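Long-range contact in molybdopterin biosynthesis moeA protein (Pyrococcus horikoshii, PDB 1WU2), which probably takes part in molybdenum cofactor biosynthesis, as MoeA relatives do when they insert molybdenum into molybdopterin: residues V326-S338 with Y349-K361. Sequence-based numbering, arbitrary orientation.
Sequences VKVKAILQDDIPS and YYENGIARVIKKK
A chi1 of 172° swings the Tyr350 ring toward Val328 and Ala330; Val328, whose CG1 is anti to its own N, brings that methyl obliquely to the ring, 3.7 Å from Tyr350 CZ, in an off-centre CH-pi contact. Ala330 CB meets the ring edge at CE1. Tyr350 OH also bonds Lys327 O of the second subunit. Val328 CG1 and Ala330 CB would probably lose the ring they pack against, and Lys327 O of the second subunit its hydroxyl partner, with an alanine here. Beyond the turn at Gly353, strand 354-357 pairs in parallel with 327-332, the axes inclined at 56°: Ile331 N donates to Gly353 O (3.2 Å), Ala355 N to Ile331 O (3.0 Å) and Gln333 N to Ala355 O (3.0 Å). Leu332 CD1 bridges Ala355 CB and Val357 CG2, and Ile336 CD1 packs on the latter at 3.5 Å, in an apolar layer continued by Ile348 and Leu376. The extended Gln333 runs alongside the aliphatic part of Arg356, OE1 3.4 Å from Arg356 CB. At the far end Asp334 OD2 forms a salt bridge with Lys359 NZ (3.1 Å) and accepts a weak hydrogen bond from Val357 N, while NZ also donates to Val357 O. In this corner of the C-terminal region (domain IV), three backbone bonds and the buried Ala330, Leu332, Ala355 and Val357 thus make an apolar centre, and Asp334 and Lys359 set opposite charges at its more exposed end.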
loop_
_atom_site.group_PDB
_atom_site.type_symbol
_atom_site.label_atom_id
_atom_site.label_comp_id
_atom_site.label_asym_id
_atom_site.label_seq_id
_atom_site.Cartn_x
_atom_site.Cartn_y
_atom_site.Cartn_z
ATOM N N VAL A 326 -6.121 -0.312 -5.703
ATOM C CA VAL A 326 -7.087 0.754 -5.470
ATOM C C VAL A 326 -7.376 1.485 -6.774
ATOM O O VAL A 326 -6.451 1.930 -7.451
ATOM C CB VAL A 326 -6.554 1.788 -4.452
ATOM C CG1 VAL A 326 -7.680 2.697 -3.976
ATOM C CG2 VAL A 326 -5.882 1.095 -3.272
ATOM N N LYS A 327 -8.656 1.605 -7.116
ATOM C CA LYS A 327 -9.077 2.403 -8.260
ATOM C C LYS A 327 -9.632 3.745 -7.789
ATOM O O LYS A 327 -10.445 3.801 -6.867
ATOM C CB LYS A 327 -10.115 1.651 -9.092
ATOM C CG LYS A 327 -9.510 0.610 -10.028
ATOM C CD LYS A 327 -10.297 0.479 -11.332
ATOM C CE LYS A 327 -9.611 -0.469 -12.316
ATOM N NZ LYS A 327 -9.101 -1.708 -11.649
ATOM N N VAL A 328 -9.187 4.815 -8.442
ATOM C CA VAL A 328 -9.486 6.184 -8.038
ATOM C C VAL A 328 -10.064 6.987 -9.207
ATOM O O VAL A 328 -9.594 6.880 -10.339
ATOM C CB VAL A 328 -8.213 6.889 -7.514
ATOM C CG1 VAL A 328 -8.513 8.318 -7.083
ATOM C CG2 VAL A 328 -7.603 6.100 -6.363
ATOM N N LYS A 329 -11.084 7.791 -8.915
ATOM C CA LYS A 329 -11.684 8.701 -9.891
ATOM C C LYS A 329 -10.877 9.999 -9.923
ATOM O O LYS A 329 -10.556 10.552 -8.877
ATOM C CB LYS A 329 -13.139 8.990 -9.501
ATOM C CG LYS A 329 -13.904 9.925 -10.444
ATOM C CD LYS A 329 -15.086 10.604 -9.732
ATOM C CE LYS A 329 -16.416 10.296 -10.412
ATOM N NZ LYS A 329 -17.580 10.690 -9.566
ATOM N N ALA A 330 -10.562 10.485 -11.121
ATOM C CA ALA A 330 -9.725 11.677 -11.277
ATOM C C ALA A 330 -10.045 12.461 -12.548
ATOM O O ALA A 330 -10.408 11.886 -13.566
ATOM C CB ALA A 330 -8.258 11.288 -11.265
ATOM N N ILE A 331 -9.898 13.781 -12.474
ATOM C CA ILE A 331 -10.055 14.646 -13.636
ATOM C C ILE A 331 -8.720 14.715 -14.362
ATOM O O ILE A 331 -7.687 14.969 -13.752
ATOM C CB ILE A 331 -10.521 16.056 -13.210
ATOM C CG1 ILE A 331 -11.876 15.973 -12.498
ATOM C CG2 ILE A 331 -10.609 16.991 -14.424
ATOM C CD1 ILE A 331 -11.795 16.192 -11.000
ATOM N N LEU A 332 -8.755 14.507 -15.673
ATOM C CA LEU A 332 -7.542 14.397 -16.471
ATOM C C LEU A 332 -7.002 15.783 -16.832
ATOM O O LEU A 332 -7.733 16.616 -17.354
ATOM C CB LEU A 332 -7.838 13.590 -17.734
ATOM C CG LEU A 332 -6.671 12.972 -18.500
ATOM C CD1 LEU A 332 -5.880 12.006 -17.641
ATOM C CD2 LEU A 332 -7.214 12.271 -19.740
ATOM N N GLN A 333 -5.721 16.016 -16.554
ATOM C CA GLN A 333 -5.098 17.320 -16.776
ATOM C C GLN A 333 -4.802 17.599 -18.249
ATOM O O GLN A 333 -4.926 18.738 -18.699
ATOM C CB GLN A 333 -3.796 17.442 -15.975
ATOM C CG GLN A 333 -3.244 18.867 -15.908
ATOM C CD GLN A 333 -1.999 18.982 -15.045
ATOM O OE1 GLN A 333 -1.967 18.485 -13.921
ATOM N NE2 GLN A 333 -0.973 19.641 -15.571
ATOM N N ASP A 334 -4.394 16.563 -18.980
ATOM C CA ASP A 334 -3.928 16.712 -20.359
ATOM C C ASP A 334 -4.631 15.748 -21.307
ATOM O O ASP A 334 -5.216 14.757 -20.877
ATOM C CB ASP A 334 -2.414 16.472 -20.435
ATOM C CG ASP A 334 -1.655 17.122 -19.287
ATOM O OD1 ASP A 334 -1.654 18.369 -19.199
ATOM O OD2 ASP A 334 -1.034 16.462 -18.426
ATOM N N ASP A 335 -4.560 16.048 -22.600
ATOM C CA ASP A 335 -5.080 15.158 -23.633
ATOM C C ASP A 335 -4.148 13.956 -23.775
ATOM O O ASP A 335 -2.924 14.110 -23.738
ATOM C CB ASP A 335 -5.177 15.878 -24.987
ATOM C CG ASP A 335 -6.082 17.103 -24.951
ATOM O OD1 ASP A 335 -5.759 18.106 -25.625
ATOM O OD2 ASP A 335 -7.131 17.161 -24.287
ATOM N N ILE A 336 -4.728 12.769 -23.927
ATOM C CA ILE A 336 -3.975 11.560 -24.249
ATOM C C ILE A 336 -4.471 11.001 -25.580
ATOM O O ILE A 336 -5.427 10.228 -25.599
ATOM C CB ILE A 336 -4.126 10.472 -23.150
ATOM C CG1 ILE A 336 -3.944 11.064 -21.754
ATOM C CG2 ILE A 336 -3.099 9.353 -23.373
ATOM C CD1 ILE A 336 -4.387 10.137 -20.640
ATOM N N PRO A 337 -3.844 11.382 -26.690
ATOM C CA PRO A 337 -4.138 10.728 -27.969
ATOM C C PRO A 337 -3.690 9.268 -27.923
ATOM O O PRO A 337 -2.680 8.959 -27.293
ATOM C CB PRO A 337 -3.333 11.542 -28.991
ATOM C CG PRO A 337 -2.307 12.275 -28.210
ATOM C CD PRO A 337 -2.835 12.449 -26.828
ATOM N N SER A 338 -4.447 8.388 -28.567
ATOM C CA SER A 338 -4.231 6.949 -28.447
ATOM C C SER A 338 -4.426 6.224 -29.773
ATOM O O SER A 338 -5.341 6.529 -30.541
ATOM C CB SER A 338 -5.182 6.352 -27.407
ATOM O OG SER A 338 -5.083 7.031 -26.167
ATOM N N TYR A 349 0.767 10.897 -12.644
ATOM C CA TYR A 349 0.974 11.390 -11.283
ATOM C C TYR A 349 -0.335 11.965 -10.770
ATOM O O TYR A 349 -0.796 13.002 -11.248
ATOM C CB TYR A 349 2.084 12.437 -11.173
ATOM C CG TYR A 349 2.446 12.717 -9.726
ATOM C CD1 TYR A 349 1.935 13.827 -9.054
ATOM C CD2 TYR A 349 3.270 11.848 -9.021
ATOM C CE1 TYR A 349 2.254 14.068 -7.720
ATOM C CE2 TYR A 349 3.594 12.079 -7.693
ATOM C CZ TYR A 349 3.087 13.187 -7.047
ATOM O OH TYR A 349 3.419 13.405 -5.728
ATOM N N TYR A 350 -0.922 11.274 -9.800
ATOM C CA TYR A 350 -2.177 11.677 -9.190
ATOM C C TYR A 350 -1.927 12.494 -7.923
ATOM O O TYR A 350 -1.259 12.024 -6.999
ATOM C CB TYR A 350 -3.012 10.442 -8.841
ATOM C CG TYR A 350 -4.243 10.777 -8.040
ATOM C CD1 TYR A 350 -5.393 11.254 -8.663
ATOM C CD2 TYR A 350 -4.250 10.650 -6.655
ATOM C CE1 TYR A 350 -6.521 11.581 -7.927
ATOM C CE2 TYR A 350 -5.368 10.975 -5.912
ATOM C CZ TYR A 350 -6.502 11.438 -6.553
ATOM O OH TYR A 350 -7.611 11.762 -5.813
ATOM N N GLU A 351 -2.460 13.715 -7.896
ATOM C CA GLU A 351 -2.562 14.507 -6.667
ATOM C C GLU A 351 -3.711 15.518 -6.749
ATOM O O GLU A 351 -3.953 16.116 -7.804
ATOM C CB GLU A 351 -1.238 15.219 -6.344
ATOM C CG GLU A 351 -0.937 16.457 -7.184
ATOM C CD GLU A 351 0.364 17.138 -6.795
ATOM O OE1 GLU A 351 0.868 16.886 -5.680
ATOM O OE2 GLU A 351 0.883 17.930 -7.612
ATOM N N ASN A 352 -4.404 15.701 -5.622
ATOM C CA ASN A 352 -5.519 16.648 -5.506
ATOM C C ASN A 352 -6.651 16.367 -6.500
ATOM O O ASN A 352 -7.152 17.279 -7.155
ATOM C CB ASN A 352 -5.033 18.099 -5.664
ATOM C CG ASN A 352 -3.885 18.446 -4.731
ATOM O OD1 ASN A 352 -3.150 19.407 -4.972
ATOM N ND2 ASN A 352 -3.725 17.673 -3.658
ATOM N N GLY A 353 -7.037 15.098 -6.608
ATOM C CA GLY A 353 -8.091 14.679 -7.518
ATOM C C GLY A 353 -7.813 14.918 -8.995
ATOM O O GLY A 353 -8.749 15.008 -9.785
ATOM N N ILE A 354 -6.540 15.014 -9.373
ATOM C CA ILE A 354 -6.160 15.344 -10.749
ATOM C C ILE A 354 -5.077 14.386 -11.254
ATOM O O ILE A 354 -4.047 14.216 -10.611
ATOM C CB ILE A 354 -5.682 16.821 -10.834
ATOM C CG1 ILE A 354 -6.876 17.779 -10.740
ATOM C CG2 ILE A 354 -4.915 17.089 -12.135
ATOM C CD1 ILE A 354 -6.568 19.076 -10.028
ATOM N N ALA A 355 -5.329 13.768 -12.406
ATOM C CA ALA A 355 -4.375 12.880 -13.069
ATOM C C ALA A 355 -3.524 13.638 -14.095
ATOM O O ALA A 355 -3.997 13.965 -15.182
ATOM C CB ALA A 355 -5.117 11.733 -13.748
ATOM N N ARG A 356 -2.271 13.907 -13.737
ATOM C CA ARG A 356 -1.315 14.572 -14.620
ATOM C C ARG A 356 -0.517 13.523 -15.389
ATOM O O ARG A 356 0.171 12.705 -14.790
ATOM C CB ARG A 356 -0.365 15.453 -13.801
ATOM C CG ARG A 356 0.688 16.193 -14.626
ATOM C CD ARG A 356 1.431 17.283 -13.857
ATOM N NE ARG A 356 2.177 16.758 -12.710
ATOM C CZ ARG A 356 3.330 16.083 -12.780
ATOM N NH1 ARG A 356 3.910 15.829 -13.950
ATOM N NH2 ARG A 356 3.914 15.659 -11.664
ATOM N N VAL A 357 -0.600 13.558 -16.713
ATOM C CA VAL A 357 0.056 12.557 -17.549
ATOM C C VAL A 357 1.559 12.821 -17.666
ATOM O O VAL A 357 1.980 13.910 -18.062
ATOM C CB VAL A 357 -0.571 12.513 -18.962
ATOM C CG1 VAL A 357 0.180 11.544 -19.873
ATOM C CG2 VAL A 357 -2.037 12.116 -18.876
ATOM N N ILE A 358 2.358 11.819 -17.309
ATOM C CA ILE A 358 3.792 11.837 -17.575
ATOM C C ILE A 358 4.029 11.207 -18.940
ATOM O O ILE A 358 3.766 10.018 -19.138
ATOM C CB ILE A 358 4.568 11.063 -16.488
ATOM C CG1 ILE A 358 4.315 11.684 -15.115
ATOM C CG2 ILE A 358 6.070 11.064 -16.781
ATOM C CD1 ILE A 358 3.409 10.873 -14.268
ATOM N N LYS A 359 4.516 12.013 -19.878
ATOM C CA LYS A 359 4.907 11.518 -21.197
ATOM C C LYS A 359 6.423 11.429 -21.276
ATOM O O LYS A 359 7.128 12.364 -20.896
ATOM C CB LYS A 359 4.372 12.399 -22.343
ATOM C CG LYS A 359 4.168 13.880 -22.031
ATOM C CD LYS A 359 2.744 14.145 -21.547
ATOM C CE LYS A 359 2.627 15.475 -20.821
ATOM N NZ LYS A 359 1.228 15.740 -20.372
ATOM N N LYS A 360 6.918 10.288 -21.745
ATOM C CA LYS A 360 8.335 10.136 -22.059
ATOM C C LYS A 360 8.544 8.992 -23.071
ATOM O O LYS A 360 7.653 8.701 -23.875
ATOM C CB LYS A 360 9.156 9.957 -20.769
ATOM C CG LYS A 360 10.639 10.364 -20.893
ATOM C CD LYS A 360 11.039 11.563 -20.032
ATOM C CE LYS A 360 12.527 11.501 -19.670
ATOM N NZ LYS A 360 13.110 12.832 -19.334
ATOM N N LYS A 361 9.708 8.347 -23.019
ATOM C CA LYS A 361 10.187 7.449 -24.069
ATOM C C LYS A 361 10.508 6.074 -23.424
ATOM O O LYS A 361 10.048 5.828 -22.301
ATOM C CB LYS A 361 11.391 8.127 -24.750
ATOM C CG LYS A 361 11.160 8.473 -26.228
ATOM C CD LYS A 361 12.399 9.099 -26.867
ATOM C CE LYS A 361 12.550 8.719 -28.344
ATOM N NZ LYS A 361 13.813 7.960 -28.605
HETATM O O HOH W 1 -9.914 11.730 -6.809
#